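Local coordinates for protein glucose-6-phosphate 1-dehydrogenase (Kluyveromyces lactis, PDB 7E6I) that catalyses the NADP-dependent oxidation of glucose 6-phosphate to 6-phosphogluconolactone, the first step of the oxidative pentose phosphate pathway, at residues I11-A16 and K23-A28. Numbering follows the deposited sequence.
Sequences ITIFGA and KKTFPA
Ile13 meets Thr25 and Phe26 in a buried, wholly apolar contact between the first strand and first helix of the Rossmann fold, within the beta-alpha-beta unit of strand 10-14, helix 19-34 and strand 43-48. The strand lies inside the parallel sheet, bonded through its backbone to strands 43-48 and 117-122, and Ile13 points from it toward the helix. Thr25 points back, and its CA lies 8.0 Å from the CA of Ile13. The two side chains run alongside each other, pointing opposite ways, which brings Thr25 CG2 to 4.1 Å from Ile13 CG1. A chi1 of -39° sets Thr25 OG1 beside the backbone N and carries the methyl CG2 round to the isoleucine, while OG1 makes a weak hydrogen bond to the carbonyl of Leu20, five residues earlier. Phe26 leaves the helix at a slant, but its ring reaches the strand and lies slantwise against Ile13. Ring atom CE2 lies 4.0 Å from Ile13 CB, and it also approaches Ala16 CB at 4.3 Å. That alanine lies in the glycine-rich loop between strand and helix; residues 15-22 probably bind NADP(+), as in related enzymes. Ser21, lying against both Ile13 and Phe26, also binds the carbonyl of Ala16 through its hydroxyl. The tightest approach is at the ring's far end, where Phe26 CZ sits 3.7 Å from Ile13 CD1.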
loop_
_atom_site.group_PDB
_atom_site.type_symbol
_atom_site.label_atom_id
_atom_site.label_comp_id
_atom_site.label_asym_id
_atom_site.label_seq_id
_atom_site.Cartn_x
_atom_site.Cartn_y
_atom_site.Cartn_z
ATOM N N ILE A 11 5.157 -5.574 22.479
ATOM C CA ILE A 11 4.306 -5.481 21.307
ATOM C C ILE A 11 3.068 -6.316 21.591
ATOM O O ILE A 11 3.165 -7.537 21.758
ATOM C CB ILE A 11 5.041 -5.972 20.050
ATOM C CG1 ILE A 11 6.239 -5.069 19.747
ATOM C CG2 ILE A 11 4.110 -6.038 18.866
ATOM C CD1 ILE A 11 7.232 -5.683 18.755
ATOM N N THR A 12 1.905 -5.669 21.654
ATOM C CA THR A 12 0.631 -6.369 21.777
ATOM C C THR A 12 -0.084 -6.361 20.431
ATOM O O THR A 12 -0.327 -5.292 19.864
ATOM C CB THR A 12 -0.258 -5.735 22.845
ATOM O OG1 THR A 12 0.483 -5.560 24.055
ATOM C CG2 THR A 12 -1.453 -6.618 23.113
ATOM N N ILE A 13 -0.437 -7.547 19.939
ATOM C CA ILE A 13 -1.160 -7.706 18.676
ATOM C C ILE A 13 -2.610 -8.023 19.017
ATOM O O ILE A 13 -2.944 -9.155 19.376
ATOM C CB ILE A 13 -0.552 -8.799 17.790
ATOM C CG1 ILE A 13 0.889 -8.466 17.416
ATOM C CG2 ILE A 13 -1.367 -8.968 16.520
ATOM C CD1 ILE A 13 1.892 -8.968 18.419
ATOM N N PHE A 14 -3.479 -7.028 18.890
ATOM C CA PHE A 14 -4.903 -7.249 19.073
ATOM C C PHE A 14 -5.497 -7.931 17.847
ATOM O O PHE A 14 -5.057 -7.716 16.714
ATOM C CB PHE A 14 -5.616 -5.929 19.343
ATOM C CG PHE A 14 -5.480 -5.454 20.766
ATOM C CD1 PHE A 14 -4.350 -4.762 21.179
ATOM C CD2 PHE A 14 -6.486 -5.689 21.688
ATOM C CE1 PHE A 14 -4.229 -4.319 22.490
ATOM C CE2 PHE A 14 -6.370 -5.251 22.993
ATOM C CZ PHE A 14 -5.240 -4.565 23.398
ATOM N N GLY A 15 -6.510 -8.763 18.084
ATOM C CA GLY A 15 -7.032 -9.604 17.028
ATOM C C GLY A 15 -6.121 -10.764 16.708
ATOM O O GLY A 15 -6.104 -11.237 15.568
ATOM N N ALA A 16 -5.357 -11.242 17.692
ATOM C CA ALA A 16 -4.233 -12.131 17.413
ATOM C C ALA A 16 -4.643 -13.449 16.771
ATOM O O ALA A 16 -3.809 -14.097 16.135
ATOM C CB ALA A 16 -3.464 -12.407 18.698
ATOM N N LYS A 23 -1.027 -14.866 9.605
ATOM C CA LYS A 23 -0.361 -15.013 8.318
ATOM C C LYS A 23 0.539 -13.841 7.958
ATOM O O LYS A 23 1.381 -13.986 7.064
ATOM C CB LYS A 23 -1.390 -15.191 7.202
ATOM C CG LYS A 23 -2.190 -16.469 7.293
ATOM C CD LYS A 23 -2.939 -16.709 5.994
ATOM C CE LYS A 23 -4.213 -17.486 6.238
ATOM N NZ LYS A 23 -5.218 -17.237 5.173
ATOM N N LYS A 24 0.387 -12.687 8.609
ATOM C CA LYS A 24 1.159 -11.516 8.203
ATOM C C LYS A 24 1.872 -10.848 9.372
ATOM O O LYS A 24 3.089 -10.634 9.312
ATOM C CB LYS A 24 0.259 -10.509 7.490
ATOM C CG LYS A 24 -0.356 -11.057 6.212
ATOM C CD LYS A 24 0.472 -10.663 4.999
ATOM C CE LYS A 24 -0.011 -11.353 3.732
ATOM N NZ LYS A 24 0.444 -10.606 2.521
ATOM N N THR A 25 1.138 -10.508 10.435
ATOM C CA THR A 25 1.754 -9.750 11.520
ATOM C C THR A 25 2.824 -10.571 12.226
ATOM O O THR A 25 3.982 -10.141 12.334
ATOM C CB THR A 25 0.700 -9.282 12.520
ATOM O OG1 THR A 25 -0.482 -8.882 11.818
ATOM C CG2 THR A 25 1.237 -8.111 13.345
ATOM N N PHE A 26 2.461 -11.758 12.705
ATOM C CA PHE A 26 3.428 -12.590 13.407
ATOM C C PHE A 26 4.534 -13.066 12.470
ATOM O O PHE A 26 5.711 -13.028 12.857
ATOM C CB PHE A 26 2.727 -13.759 14.103
ATOM C CG PHE A 26 2.170 -13.385 15.443
ATOM C CD1 PHE A 26 2.964 -13.447 16.578
ATOM C CD2 PHE A 26 0.876 -12.895 15.559
ATOM C CE1 PHE A 26 2.461 -13.069 17.819
ATOM C CE2 PHE A 26 0.367 -12.516 16.790
ATOM C CZ PHE A 26 1.163 -12.605 17.921
ATOM N N PRO A 27 4.229 -13.504 11.241
ATOM C CA PRO A 27 5.335 -13.818 10.323
ATOM C C PRO A 27 6.270 -12.639 10.087
ATOM O O PRO A 27 7.487 -12.837 9.956
ATOM C CB PRO A 27 4.609 -14.264 9.046
ATOM C CG PRO A 27 3.323 -14.825 9.537
ATOM C CD PRO A 27 2.933 -13.945 10.688
ATOM N N ALA A 28 5.742 -11.409 10.056
ATOM C CA ALA A 28 6.613 -10.253 9.872
ATOM C C ALA A 28 7.472 -10.015 11.104
ATOM O O ALA A 28 8.661 -9.691 10.989
ATOM C CB ALA A 28 5.794 -9.001 9.546
#